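Long-range contacts in GTPase subunit of restriction endonuclease (Thermococcus gammatolerans, PDB 6P0F), which probably recognises DNA through a YTH-like N-terminal domain, as the GTPase subunit of an McrB-type restriction endonuclease: residues W53-E58 with F123-K128; I65-M70 with I97-E102. One frame throughout, in Å; residues are numbered along the deposited sequence.

Contact 1 and contact 2 have their centres about 8 Å apart and share one mixed sheet, in which strands 123-127 and 91-102 are antiparallel neighbours. Contact 1 joins 123-127 to strand 49-55 on one side; strand 91-102 flanks its other edge, and contact 2 sets the turn at 65-70 against that strand at Ile-97, next to the bulge. Where the two contacts meet, Phe-126 has its O 2.8 Å from Cys-98 N and its N 2.8 Å from Glu-99 O, both probable hydrogen bonds; Leu-124 and Val-101 are also bonded through their backbones. Phe-123 CE1 packs 3.3 Å from Glu-102 CG, and Met-125 touches both Ile-65 and Ile-97. A disulfide ties Cys-98 to Cys-45 of helix 39-45.

Contact 1: residues W53-E58 with F123-K128; sequences WGRSKE and FLMFFK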
loop_
_atom_site.group_PDB
_atom_site.type_symbol
_atom_site.label_atom_id
_atom_site.label_comp_id
_atom_site.label_asym_id
_atom_site.label_seq_id
_atom_site.Cartn_x
_atom_site.Cartn_y
_atom_site.Cartn_z
ATOM N N TRP A 53 -2.470 -1.002 5.646
ATOM C CA TRP A 53 -1.125 -1.510 5.441
ATOM C C TRP A 53 -0.222 -0.810 6.443
ATOM O O TRP A 53 -0.592 0.201 7.028
ATOM C CB TRP A 53 -0.674 -1.271 4.003
ATOM C CG TRP A 53 0.646 -1.918 3.698
ATOM C CD1 TRP A 53 1.806 -1.303 3.316
ATOM C CD2 TRP A 53 0.949 -3.320 3.792
ATOM N NE1 TRP A 53 2.817 -2.235 3.182
ATOM C CE2 TRP A 53 2.307 -3.480 3.439
ATOM C CE3 TRP A 53 0.207 -4.443 4.138
ATOM C CZ2 TRP A 53 2.936 -4.737 3.442
ATOM C CZ3 TRP A 53 0.832 -5.689 4.109
ATOM C CH2 TRP A 53 2.176 -5.815 3.741
ATOM N N GLY A 54 0.925 -1.413 6.740
ATOM C CA GLY A 54 1.799 -0.859 7.750
ATOM C C GLY A 54 3.247 -0.964 7.304
ATOM O O GLY A 54 3.618 -1.869 6.553
ATOM N N ARG A 55 4.052 -0.026 7.791
ATOM C CA ARG A 55 5.473 0.027 7.447
ATOM C C ARG A 55 6.274 0.347 8.696
ATOM O O ARG A 55 5.729 0.814 9.696
ATOM C CB ARG A 55 5.764 1.086 6.387
ATOM C CG ARG A 55 5.096 0.834 5.053
ATOM C CD ARG A 55 5.515 1.870 4.019
ATOM N NE ARG A 55 6.943 1.784 3.766
ATOM C CZ ARG A 55 7.804 2.726 4.115
ATOM N NH1 ARG A 55 7.377 3.832 4.720
ATOM N NH2 ARG A 55 9.085 2.564 3.853
ATOM N N SER A 56 7.602 0.107 8.603
ATOM C CA SER A 56 8.544 0.406 9.681
ATOM C C SER A 56 8.825 1.893 9.862
ATOM O O SER A 56 9.247 2.283 10.955
ATOM C CB SER A 56 9.895 -0.277 9.433
ATOM O OG SER A 56 9.740 -1.620 9.017
ATOM N N LYS A 57 8.623 2.721 8.833
ATOM C CA LYS A 57 8.904 4.150 8.906
ATOM C C LYS A 57 7.734 4.964 8.376
ATOM O O LYS A 57 6.901 4.473 7.609
ATOM C CB LYS A 57 10.134 4.553 8.084
ATOM C CG LYS A 57 11.412 3.848 8.430
ATOM C CD LYS A 57 12.603 4.545 7.769
ATOM C CE LYS A 57 13.629 5.014 8.809
ATOM N NZ LYS A 57 14.722 4.015 9.046
ATOM N N GLU A 58 7.709 6.240 8.779
ATOM C CA GLU A 58 6.719 7.203 8.318
ATOM C C GLU A 58 6.980 7.682 6.903
ATOM O O GLU A 58 6.062 8.233 6.267
ATOM C CB GLU A 58 6.716 8.408 9.260
ATOM C CG GLU A 58 5.498 9.297 9.160
ATOM C CD GLU A 58 5.450 10.304 10.299
ATOM O OE1 GLU A 58 4.390 10.410 10.966
ATOM O OE2 GLU A 58 6.488 10.962 10.537
ATOM N N PHE A 123 3.714 2.071 11.380
ATOM C CA PHE A 123 3.211 3.229 10.640
ATOM C C PHE A 123 2.117 2.748 9.697
ATOM O O PHE A 123 2.390 2.160 8.641
ATOM C CB PHE A 123 4.364 3.931 9.924
ATOM C CG PHE A 123 5.310 4.613 10.882
ATOM C CD1 PHE A 123 5.026 5.877 11.386
ATOM C CD2 PHE A 123 6.457 3.970 11.310
ATOM C CE1 PHE A 123 5.884 6.496 12.289
ATOM C CE2 PHE A 123 7.314 4.580 12.220
ATOM C CZ PHE A 123 7.025 5.842 12.706
ATOM N N LEU A 124 0.864 3.009 10.080
ATOM C CA LEU A 124 -0.282 2.469 9.372
ATOM C C LEU A 124 -0.855 3.468 8.381
ATOM O O LEU A 124 -0.918 4.675 8.645
ATOM C CB LEU A 124 -1.391 2.069 10.357
ATOM C CG LEU A 124 -1.039 1.191 11.554
ATOM C CD1 LEU A 124 -2.318 0.873 12.334
ATOM C CD2 LEU A 124 -0.359 -0.076 11.090
HETATM N N MSE A 125 -1.359 2.936 7.277
HETATM C CA MSE A 125 -2.119 3.730 6.303
HETATM C C MSE A 125 -3.454 3.009 6.095
HETATM O O MSE A 125 -3.464 1.804 5.822
HETATM C CB MSE A 125 -1.372 3.880 4.984
HETATM C CG MSE A 125 -1.143 2.555 4.268
HETATM SE SE MSE A 125 0.217 2.776 2.847
HETATM C CE MSE A 125 1.535 3.400 4.010
ATOM N N PHE A 126 -4.562 3.732 6.209
ATOM C CA PHE A 126 -5.893 3.175 6.017
ATOM C C PHE A 126 -6.431 3.559 4.642
ATOM O O PHE A 126 -6.186 4.667 4.164
ATOM C CB PHE A 126 -6.849 3.659 7.121
ATOM C CG PHE A 126 -6.671 2.937 8.427
ATOM C CD1 PHE A 126 -5.645 3.288 9.278
ATOM C CD2 PHE A 126 -7.502 1.873 8.776
ATOM C CE1 PHE A 126 -5.428 2.592 10.473
ATOM C CE2 PHE A 126 -7.292 1.188 9.945
ATOM C CZ PHE A 126 -6.240 1.559 10.798
ATOM N N PHE A 127 -7.174 2.637 4.021
ATOM C CA PHE A 127 -7.850 2.843 2.743
ATOM C C PHE A 127 -9.352 2.637 2.917
ATOM O O PHE A 127 -9.779 1.576 3.386
ATOM C CB PHE A 127 -7.334 1.862 1.684
ATOM C CG PHE A 127 -5.875 1.958 1.427
ATOM C CD1 PHE A 127 -4.973 1.223 2.185
ATOM C CD2 PHE A 127 -5.387 2.781 0.433
ATOM C CE1 PHE A 127 -3.628 1.312 1.961
ATOM C CE2 PHE A 127 -4.029 2.881 0.207
ATOM C CZ PHE A 127 -3.148 2.134 0.965
ATOM N N LYS A 128 -10.162 3.614 2.502
ATOM C CA LYS A 128 -11.602 3.479 2.736
ATOM C C LYS A 128 -12.207 2.398 1.846
ATOM O O LYS A 128 -13.015 1.584 2.310
ATOM C CB LYS A 128 -12.328 4.799 2.510
ATOM C CG LYS A 128 -13.818 4.690 2.812
ATOM C CD LYS A 128 -14.291 5.827 3.664
ATOM C CE LYS A 128 -14.055 7.134 2.982
ATOM N NZ LYS A 128 -15.002 8.192 3.495
#
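Trp-53 O is gripped twice by the facing strand: Met-125 N donates to it at 2.9 Å with an N-H...O angle of 166°, and Leu-124 CA makes a CA-H...O contact with it at 3.3 Å. Phe-123 O is held in the same double way, by Arg-55 N at 2.9 Å and by Gly-54 CA. Return bonds from Trp-53 N to Met-125 O and from Phe-123 N to Arg-55 O close two hydrogen-bonded pairs. Between them Gly-54 and Leu-124 form a non-hydrogen-bonded pair, their CA atoms 4.2 Å apart.

Met-125, a selenomethionine, has its CG between the backbone N and the carbonyl carbon (chi1 63°), which lays that atom 3.9 Å from Trp-53 CB. Its SE reaches the rim of the indole, 5.5 Å from the centroid of the five-membered ring and 86° off the normal, a Met-aromatic contact at the edge. The indole itself runs on to Phe-73, which it meets edge-to-face.

Beyond the strand the chain folds over Phe-123. Glu-58 N sits 3.5 Å above the centre of one ring face, Glu-58 CB is 3.7 Å from CE1 of Phe-123, and Arg-55 O lies in the ring plane at the edge. Arg-55 NH1 hydrogen-bonds to Thr-59 O, just past the segment. The alternating pairs are those of an antiparallel ladder, here joining strands 49-55 and 123-127 in the mixed sheet of the YTH-type domain.

Contact 2: residues I65-M70 with I97-E102; sequences IDKGDM and ICETVE
Gly-68 and Ile-97 join a type II beta turn, Asp-66 to Asp-69, to a strand that carries a classic beta bulge, where Cys-98 and Glu-99 both face Phe-126. The backbone bonds establish the docking: Gly-68 N gives to Ile-97 O at 2.8 Å, and Ile-97 N gives to Asp-69 O at 2.9 Å, so Ile-97 is held at both of its peptide groups. The turn suits Gly-68, whose positive phi of 93° would press a side chain against the preceding carbonyl. It is braced from within by Asp-69 OD2, which takes Asp-66 N at 2.9 Å from above the carboxylate plane and also bonds to Gln-4 NE2.

Apolar contact centres on the two isoleucines, whose side chains cross at about a right angle. Ile-65 CG2 meets Ile-97 CD1 at 3.2 Å, tighter than ordinary van der Waals contact. Met-125 packs on Ile-65 and Phe-127 on Ile-97, joining the pair to strand 123-127.

Charge plays a looser part. Lys-67 CG lies between its backbone N and carbonyl carbon (chi1 59°), and the chain then runs extended beside Glu-99, pointing the same way, with NZ 4.0 Å from Glu-99 OE2, beyond a salt bridge. Within its own strand, Glu-99 OE1 accepts from Thr-100 N through its anti lone pair, at 2.9 Å. With an alanine in place of Glu-99, the Lys-67 ammonium would probably lose its nearby opposite charge and Thr-100 N this acceptor.

A water also bridges the segments, accepting from Lys-67 N at 2.9 Å and hydrogen-bonding to Thr-100 OG1 at 3.2 Å.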
loop_
_atom_site.group_PDB
_atom_site.type_symbol
_atom_site.label_atom_id
_atom_site.label_comp_id
_atom_site.label_asym_id
_atom_site.label_seq_id
_atom_site.Cartn_x
_atom_site.Cartn_y
_atom_site.Cartn_z
ATOM N N ILE A 65 4.315 10.131 4.205
ATOM C CA ILE A 65 3.095 9.618 3.598
ATOM C C ILE A 65 1.921 10.306 4.275
ATOM O O ILE A 65 1.794 10.259 5.508
ATOM C CB ILE A 65 2.998 8.095 3.755
ATOM C CG1 ILE A 65 4.191 7.422 3.077
ATOM C CG2 ILE A 65 1.682 7.574 3.188
ATOM C CD1 ILE A 65 4.233 5.936 3.321
ATOM N N ASP A 66 1.062 10.922 3.475
ATOM C CA ASP A 66 -0.049 11.727 3.961
ATOM C C ASP A 66 -1.386 11.162 3.500
ATOM O O ASP A 66 -1.481 10.552 2.432
ATOM C CB ASP A 66 0.053 13.174 3.432
ATOM C CG ASP A 66 1.327 13.888 3.873
ATOM O OD1 ASP A 66 1.715 13.748 5.051
ATOM O OD2 ASP A 66 1.936 14.599 3.039
ATOM N N LYS A 67 -2.451 11.443 4.245
ATOM C CA LYS A 67 -3.763 11.119 3.704
ATOM C C LYS A 67 -3.999 11.885 2.405
ATOM O O LYS A 67 -3.467 12.988 2.181
ATOM C CB LYS A 67 -4.861 11.373 4.733
ATOM C CG LYS A 67 -4.942 12.767 5.241
ATOM C CD LYS A 67 -6.080 12.887 6.274
ATOM C CE LYS A 67 -6.137 14.333 6.714
ATOM N NZ LYS A 67 -7.231 14.553 7.668
ATOM N N GLY A 68 -4.675 11.219 1.475
ATOM C CA GLY A 68 -4.860 11.726 0.137
ATOM C C GLY A 68 -3.823 11.266 -0.863
ATOM O O GLY A 68 -4.065 11.369 -2.072
ATOM N N ASP A 69 -2.684 10.768 -0.383
ATOM C CA ASP A 69 -1.656 10.207 -1.245
ATOM C C ASP A 69 -2.150 8.881 -1.835
ATOM O O ASP A 69 -3.027 8.199 -1.285
ATOM C CB ASP A 69 -0.366 10.016 -0.469
ATOM C CG ASP A 69 0.337 11.337 -0.144
ATOM O OD1 ASP A 69 -0.102 12.393 -0.698
ATOM O OD2 ASP A 69 1.316 11.288 0.638
HETATM N N MSE A 70 -1.562 8.510 -2.956
HETATM C CA MSE A 70 -1.958 7.333 -3.709
HETATM C C MSE A 70 -0.835 6.302 -3.619
HETATM O O MSE A 70 0.348 6.645 -3.613
HETATM C CB MSE A 70 -2.247 7.717 -5.149
HETATM C CG MSE A 70 -3.535 8.443 -5.224
HETATM SE SE MSE A 70 -3.662 9.290 -6.935
HETATM C CE MSE A 70 -2.971 7.896 -8.041
ATOM N N ILE A 97 -5.121 6.946 0.237
ATOM C CA ILE A 97 -5.042 6.846 1.691
ATOM C C ILE A 97 -6.103 7.736 2.332
ATOM O O ILE A 97 -6.195 8.942 2.051
ATOM C CB ILE A 97 -3.643 7.211 2.208
ATOM C CG1 ILE A 97 -2.580 6.235 1.642
ATOM C CG2 ILE A 97 -3.629 7.190 3.734
ATOM C CD1 ILE A 97 -1.156 6.544 2.054
ATOM N N CYS A 98 -6.933 7.128 3.169
ATOM C CA CYS A 98 -7.945 7.863 3.925
ATOM C C CYS A 98 -7.361 8.513 5.176
ATOM O O CYS A 98 -7.741 9.633 5.542
ATOM C CB CYS A 98 -9.055 6.886 4.295
ATOM S SG CYS A 98 -10.447 7.596 5.184
ATOM N N GLU A 99 -6.481 7.801 5.870
ATOM C CA GLU A 99 -5.900 8.264 7.119
ATOM C C GLU A 99 -4.582 7.548 7.343
ATOM O O GLU A 99 -4.375 6.436 6.864
ATOM C CB GLU A 99 -6.792 7.982 8.329
ATOM C CG GLU A 99 -7.571 9.170 8.852
ATOM C CD GLU A 99 -6.672 10.271 9.396
ATOM O OE1 GLU A 99 -5.441 10.222 9.208
ATOM O OE2 GLU A 99 -7.210 11.224 9.970
ATOM N N THR A 100 -3.717 8.183 8.106
ATOM C CA THR A 100 -2.495 7.543 8.575
ATOM C C THR A 100 -2.505 7.590 10.091
ATOM O O THR A 100 -3.015 8.534 10.700
ATOM C CB THR A 100 -1.222 8.210 8.042
ATOM O OG1 THR A 100 -1.152 9.557 8.523
ATOM C CG2 THR A 100 -1.188 8.201 6.529
ATOM N N VAL A 101 -1.953 6.547 10.700
ATOM C CA VAL A 101 -1.933 6.394 12.142
ATOM C C VAL A 101 -0.559 5.860 12.489
ATOM O O VAL A 101 -0.189 4.784 12.018
ATOM C CB VAL A 101 -3.021 5.427 12.644
ATOM C CG1 VAL A 101 -2.896 5.257 14.148
ATOM C CG2 VAL A 101 -4.414 5.927 12.241
ATOM N N GLU A 102 0.190 6.583 13.304
ATOM C CA GLU A 102 1.421 6.059 13.869
ATOM C C GLU A 102 1.095 5.358 15.185
ATOM O O GLU A 102 0.620 5.993 16.135
ATOM C CB GLU A 102 2.450 7.172 14.081
ATOM C CG GLU A 102 3.718 6.673 14.769
ATOM C CD GLU A 102 4.696 7.802 15.142
ATOM O OE1 GLU A 102 5.715 7.505 15.808
ATOM O OE2 GLU A 102 4.380 8.979 14.860
HETATM O O HOH W 1 -1.827 12.226 6.935
#